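Local coordinates for protein hypothetical NUDIX hydrolase (PDB 3SON) that probably hydrolyses a nucleoside diphosphate-linked substrate of the Nudix type and holds a calcium ion, at residues Y20-L25 and Y135-R140; R114-S117 and Q123-E126. All blocks are in the same frame, centred on the assembly; numbering follows the deposited sequence.

Contact 1 (Y20-L25 and Y135-R140); sequences YQFGVL and YELNER
Phe22 meets Leu137 and Asn138 at the rim of its ring, and these two contacts make up the whole meeting of segment 20-25 with segment 135-140. The apolar part belongs to Leu137, whose CD2 lies near the ring plane, 3.7 Å from Phe22 CE1; the two side chains run past each other in opposite directions. The polar part is a touch without a hydrogen bond: Asn138 OD1 sits at the ring edge, 3.6 Å from Phe22 CZ, with the amide plane turned 77° from the ring. With CG anti to its carbonyl carbon (chi1 -59°), Phe22 sends its ring out from the strand toward the helix. In the alpha/beta/alpha sandwich of Nudix proteins this is a sheet-to-helix interface, here between strand 20-27 and helix 128-142, and Tyr118 of helix 118-124 also touches both Phe22 and Asn138. Ionic bonding links residues one turn apart in the helix and extends to Asp70 on strand 66-76. Arg140 NE gives a hydrogen-bonded salt bridge of 2.8 Å to Glu136 OE2, entering nearly in the guanidinium plane and using the anti lone pair of that oxygen. Glu136 OE2 also accepts from the backbone N of Asp70, while Arg140 NH2 pairs with the Asp70 carboxylate.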
loop_
_atom_site.group_PDB
_atom_site.type_symbol
_atom_site.label_atom_id
_atom_site.label_comp_id
_atom_site.label_asym_id
_atom_site.label_seq_id
_atom_site.Cartn_x
_atom_site.Cartn_y
_atom_site.Cartn_z
ATOM N N TYR A 20 12.788 -21.198 -2.061
ATOM C CA TYR A 20 12.555 -20.498 -0.830
ATOM C C TYR A 20 11.121 -20.721 -0.452
ATOM O O TYR A 20 10.237 -20.873 -1.325
ATOM C CB TYR A 20 12.787 -19.008 -0.998
ATOM C CG TYR A 20 14.245 -18.651 -1.168
ATOM C CD1 TYR A 20 15.049 -18.472 -0.059
ATOM C CD2 TYR A 20 14.804 -18.486 -2.423
ATOM C CE1 TYR A 20 16.389 -18.144 -0.191
ATOM C CE2 TYR A 20 16.147 -18.171 -2.566
ATOM C CZ TYR A 20 16.928 -17.989 -1.432
ATOM O OH TYR A 20 18.270 -17.675 -1.521
ATOM N N GLN A 21 10.898 -20.801 0.851
ATOM C CA GLN A 21 9.566 -20.828 1.399
ATOM C C GLN A 21 9.327 -19.627 2.315
ATOM O O GLN A 21 10.269 -19.081 2.922
ATOM C CB GLN A 21 9.312 -22.142 2.112
ATOM C CG GLN A 21 9.342 -23.323 1.131
ATOM C CD GLN A 21 8.610 -24.534 1.648
ATOM O OE1 GLN A 21 8.639 -24.814 2.827
ATOM N NE2 GLN A 21 7.928 -25.247 0.761
ATOM N N PHE A 22 8.053 -19.289 2.484
ATOM C CA PHE A 22 7.650 -18.097 3.176
ATOM C C PHE A 22 6.645 -18.492 4.259
ATOM O O PHE A 22 5.794 -19.390 4.068
ATOM C CB PHE A 22 7.035 -17.117 2.172
ATOM C CG PHE A 22 7.977 -16.738 1.066
ATOM C CD1 PHE A 22 8.916 -15.754 1.300
ATOM C CD2 PHE A 22 7.990 -17.403 -0.136
ATOM C CE1 PHE A 22 9.844 -15.422 0.353
ATOM C CE2 PHE A 22 8.886 -17.044 -1.129
ATOM C CZ PHE A 22 9.842 -16.087 -0.862
ATOM N N GLY A 23 6.800 -17.855 5.395
ATOM C CA GLY A 23 6.067 -18.180 6.568
ATOM C C GLY A 23 4.811 -17.296 6.724
ATOM O O GLY A 23 4.888 -16.079 6.753
ATOM N N VAL A 24 3.640 -17.920 6.664
ATOM C CA VAL A 24 2.402 -17.175 6.881
ATOM C C VAL A 24 1.725 -17.707 8.122
ATOM O O VAL A 24 1.804 -18.890 8.418
ATOM C CB VAL A 24 1.430 -17.269 5.702
ATOM C CG1 VAL A 24 2.091 -16.765 4.431
ATOM C CG2 VAL A 24 1.004 -18.718 5.430
ATOM N N LEU A 25 0.986 -16.820 8.792
ATOM C CA LEU A 25 0.369 -17.108 10.103
ATOM C C LEU A 25 -1.108 -17.053 10.003
ATOM O O LEU A 25 -1.638 -16.104 9.453
ATOM C CB LEU A 25 0.842 -16.082 11.134
ATOM C CG LEU A 25 2.360 -16.012 11.433
ATOM C CD1 LEU A 25 2.729 -14.729 12.189
ATOM C CD2 LEU A 25 2.811 -17.191 12.278
ATOM N N TYR A 135 6.475 -9.867 -3.105
ATOM C CA TYR A 135 7.075 -9.812 -4.452
ATOM C C TYR A 135 8.517 -9.333 -4.399
ATOM O O TYR A 135 9.438 -9.936 -4.998
ATOM C CB TYR A 135 6.244 -8.881 -5.361
ATOM C CG TYR A 135 6.924 -8.616 -6.631
ATOM C CD1 TYR A 135 6.954 -9.560 -7.626
ATOM C CD2 TYR A 135 7.624 -7.439 -6.823
ATOM C CE1 TYR A 135 7.667 -9.328 -8.816
ATOM C CE2 TYR A 135 8.308 -7.206 -7.981
ATOM C CZ TYR A 135 8.334 -8.158 -8.967
ATOM O OH TYR A 135 9.043 -7.890 -10.142
ATOM N N GLU A 136 8.707 -8.189 -3.770
ATOM C CA GLU A 136 10.056 -7.602 -3.628
ATOM C C GLU A 136 11.016 -8.608 -2.946
ATOM O O GLU A 136 12.120 -8.833 -3.382
ATOM C CB GLU A 136 9.981 -6.306 -2.819
ATOM C CG GLU A 136 11.385 -5.743 -2.640
ATOM C CD GLU A 136 11.473 -4.550 -1.707
ATOM O OE1 GLU A 136 10.410 -4.002 -1.246
ATOM O OE2 GLU A 136 12.646 -4.186 -1.392
ATOM N N LEU A 137 10.613 -9.134 -1.806
ATOM C CA LEU A 137 11.443 -10.138 -1.120
ATOM C C LEU A 137 11.850 -11.305 -2.045
ATOM O O LEU A 137 13.014 -11.743 -2.060
ATOM C CB LEU A 137 10.715 -10.687 0.111
ATOM C CG LEU A 137 11.431 -11.812 0.912
ATOM C CD1 LEU A 137 12.886 -11.454 1.239
ATOM C CD2 LEU A 137 10.627 -12.321 2.128
ATOM N N ASN A 138 10.880 -11.798 -2.788
ATOM C CA ASN A 138 11.067 -12.912 -3.617
ATOM C C ASN A 138 12.059 -12.589 -4.756
ATOM O O ASN A 138 13.022 -13.336 -5.003
ATOM C CB ASN A 138 9.750 -13.426 -4.167
ATOM C CG ASN A 138 9.930 -14.716 -4.912
ATOM O OD1 ASN A 138 10.487 -15.698 -4.368
ATOM N ND2 ASN A 138 9.510 -14.734 -6.190
ATOM N N GLU A 139 11.905 -11.416 -5.375
ATOM C CA GLU A 139 12.889 -10.976 -6.389
ATOM C C GLU A 139 14.278 -10.804 -5.815
ATOM O O GLU A 139 15.270 -11.244 -6.419
ATOM C CB GLU A 139 12.415 -9.683 -7.082
ATOM C CG GLU A 139 11.173 -9.847 -7.930
ATOM C CD GLU A 139 11.364 -10.906 -8.997
ATOM O OE1 GLU A 139 12.289 -10.769 -9.831
ATOM O OE2 GLU A 139 10.583 -11.882 -8.986
ATOM N N ARG A 140 14.367 -10.199 -4.636
ATOM C CA ARG A 140 15.642 -10.052 -3.942
ATOM C C ARG A 140 16.295 -11.380 -3.569
ATOM O O ARG A 140 17.460 -11.547 -3.816
ATOM C CB ARG A 140 15.504 -9.172 -2.762
ATOM C CG ARG A 140 15.286 -7.711 -3.054
ATOM C CD ARG A 140 15.236 -6.984 -1.732
ATOM N NE ARG A 140 15.057 -5.553 -1.898
ATOM C CZ ARG A 140 16.038 -4.694 -2.110
ATOM N NH1 ARG A 140 17.310 -5.120 -2.237
ATOM N NH2 ARG A 140 15.739 -3.400 -2.256
#

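Contact 2 (R114-S117 and Q123-E126); sequences RWVS and QLLE
Leu124 overlaps two side chains of strand 110-116 at once, dividing its methyl groups between them: CD1 goes to Val116 and CD2 to Arg114. The first pairing is purely apolar, with Leu124 CD1 4.3 Å from Val116 CG1, a loose van der Waals touch. On the other branch Leu124 CD2 lies 4.2 Å from Arg114 NH1, approaching the guanidinium obliquely. Both strand residues point their side chains toward the helix, since they are two apart on the strand, and Leu124 points back at them. An extended start to the chain, with CG anti to the backbone N (chi1 -168°) and CD anti to CA, carries the Arg114 head group out to Leu124; its polar end is held by a salt bridge from NE to Glu112. Val24 and Trp33, from two other strands of the sheet, also touch both Leu124 and Arg114, so the leucine belongs to a wider apolar patch. The chain between the segments is short and entirely helical. Ser117 stands at the N-cap of helix 118-124, its OG bonded to the backbone N of Ser120, and Leu125 is the first residue beyond the other end to leave helical geometry. The arrangement is that of a beta-alpha unit, in which a strand leads through a capped turn into a short helix that folds back over the sheet of the Nudix fold.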
loop_
_atom_site.group_PDB
_atom_site.type_symbol
_atom_site.label_atom_id
_atom_site.label_comp_id
_atom_site.label_asym_id
_atom_site.label_seq_id
_atom_site.Cartn_x
_atom_site.Cartn_y
_atom_site.Cartn_z
ATOM N N ARG A 114 2.563 -21.633 8.535
ATOM C CA ARG A 114 2.718 -22.473 7.381
ATOM C C ARG A 114 3.815 -21.939 6.457
ATOM O O ARG A 114 3.852 -20.750 6.115
ATOM C CB ARG A 114 1.362 -22.572 6.656
ATOM C CG ARG A 114 1.314 -23.668 5.592
ATOM C CD ARG A 114 0.030 -23.503 4.784
ATOM N NE ARG A 114 -1.128 -24.061 5.488
ATOM C CZ ARG A 114 -2.374 -24.110 5.013
ATOM N NH1 ARG A 114 -2.680 -23.662 3.800
ATOM N NH2 ARG A 114 -3.344 -24.663 5.746
ATOM N N TRP A 115 4.714 -22.840 6.086
ATOM C CA TRP A 115 5.837 -22.559 5.192
ATOM C C TRP A 115 5.386 -22.950 3.799
ATOM O O TRP A 115 5.057 -24.137 3.534
ATOM C CB TRP A 115 7.024 -23.423 5.605
ATOM C CG TRP A 115 7.649 -22.971 6.851
ATOM C CD1 TRP A 115 7.679 -23.610 8.062
ATOM C CD2 TRP A 115 8.330 -21.719 7.061
ATOM N NE1 TRP A 115 8.326 -22.845 9.009
ATOM C CE2 TRP A 115 8.726 -21.687 8.453
ATOM C CE3 TRP A 115 8.615 -20.620 6.259
ATOM C CZ2 TRP A 115 9.396 -20.600 9.013
ATOM C CZ3 TRP A 115 9.250 -19.526 6.845
ATOM C CH2 TRP A 115 9.680 -19.543 8.175
ATOM N N VAL A 116 5.258 -21.954 2.914
ATOM C CA VAL A 116 4.610 -22.124 1.624
ATOM C C VAL A 116 5.445 -21.484 0.519
ATOM O O VAL A 116 6.286 -20.637 0.766
ATOM C CB VAL A 116 3.207 -21.464 1.644
ATOM C CG1 VAL A 116 2.318 -22.161 2.682
ATOM C CG2 VAL A 116 3.317 -19.970 1.985
ATOM N N SER A 117 5.183 -21.875 -0.725
ATOM C CA SER A 117 5.875 -21.270 -1.836
ATOM C C SER A 117 5.394 -19.830 -2.026
ATOM O O SER A 117 4.388 -19.420 -1.488
ATOM C CB SER A 117 5.579 -22.016 -3.120
ATOM O OG SER A 117 4.227 -21.824 -3.455
ATOM N N GLN A 123 -1.740 -16.433 -2.738
ATOM C CA GLN A 123 -3.104 -16.925 -2.647
ATOM C C GLN A 123 -3.734 -16.809 -1.243
ATOM O O GLN A 123 -4.958 -16.558 -1.101
ATOM C CB GLN A 123 -3.170 -18.395 -3.138
ATOM C CG GLN A 123 -3.011 -18.545 -4.639
ATOM C CD GLN A 123 -4.123 -17.833 -5.371
ATOM O OE1 GLN A 123 -5.298 -18.113 -5.144
ATOM N NE2 GLN A 123 -3.759 -16.877 -6.238
ATOM N N LEU A 124 -2.908 -16.951 -0.211
ATOM C CA LEU A 124 -3.348 -16.857 1.201
ATOM C C LEU A 124 -3.587 -15.423 1.620
ATOM O O LEU A 124 -4.463 -15.149 2.442
ATOM C CB LEU A 124 -2.289 -17.501 2.129
ATOM C CG LEU A 124 -2.160 -19.041 2.167
ATOM C CD1 LEU A 124 -1.051 -19.592 3.047
ATOM C CD2 LEU A 124 -3.480 -19.728 2.474
ATOM N N LEU A 125 -2.743 -14.504 1.146
ATOM C CA LEU A 125 -2.804 -13.080 1.540
ATOM C C LEU A 125 -4.057 -12.270 1.106
ATOM O O LEU A 125 -4.629 -12.528 0.038
ATOM C CB LEU A 125 -1.530 -12.416 1.003
ATOM C CG LEU A 125 -0.253 -12.938 1.707
ATOM C CD1 LEU A 125 0.996 -12.360 1.022
ATOM C CD2 LEU A 125 -0.256 -12.591 3.194
ATOM N N GLU A 126 -4.436 -11.275 1.923
ATOM C CA GLU A 126 -5.536 -10.384 1.570
ATOM C C GLU A 126 -5.123 -8.999 1.050
ATOM O O GLU A 126 -5.731 -8.536 0.111
ATOM C CB GLU A 126 -6.593 -10.246 2.695
ATOM C CG GLU A 126 -6.044 -10.162 4.105
ATOM C CD GLU A 126 -7.120 -10.093 5.213
ATOM O OE1 GLU A 126 -8.334 -10.243 4.948
ATOM O OE2 GLU A 126 -6.731 -9.846 6.362
#

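Contacts 1 and 2 show how neighbouring strands can receive successive helices on one sheet. Their centres are 9 Å apart, on the same side of the chain's centre. Strands 20-27 and 110-116 pair antiparallel, with Phe22 N 2.8 Å from Val116 O and Val24 O 2.8 Å from Arg114 N, both probable hydrogen bonds. Contact 2 is local, a strand and the helix just after it, whereas contact 1 brings an early strand to the last helix; in chain order 114-117 and 123-126 both fall between 20-25 and 135-140. Helices 118-124 and 128-142, late in the chain, thus lie consecutively against a sheet that includes its early strand 20-27.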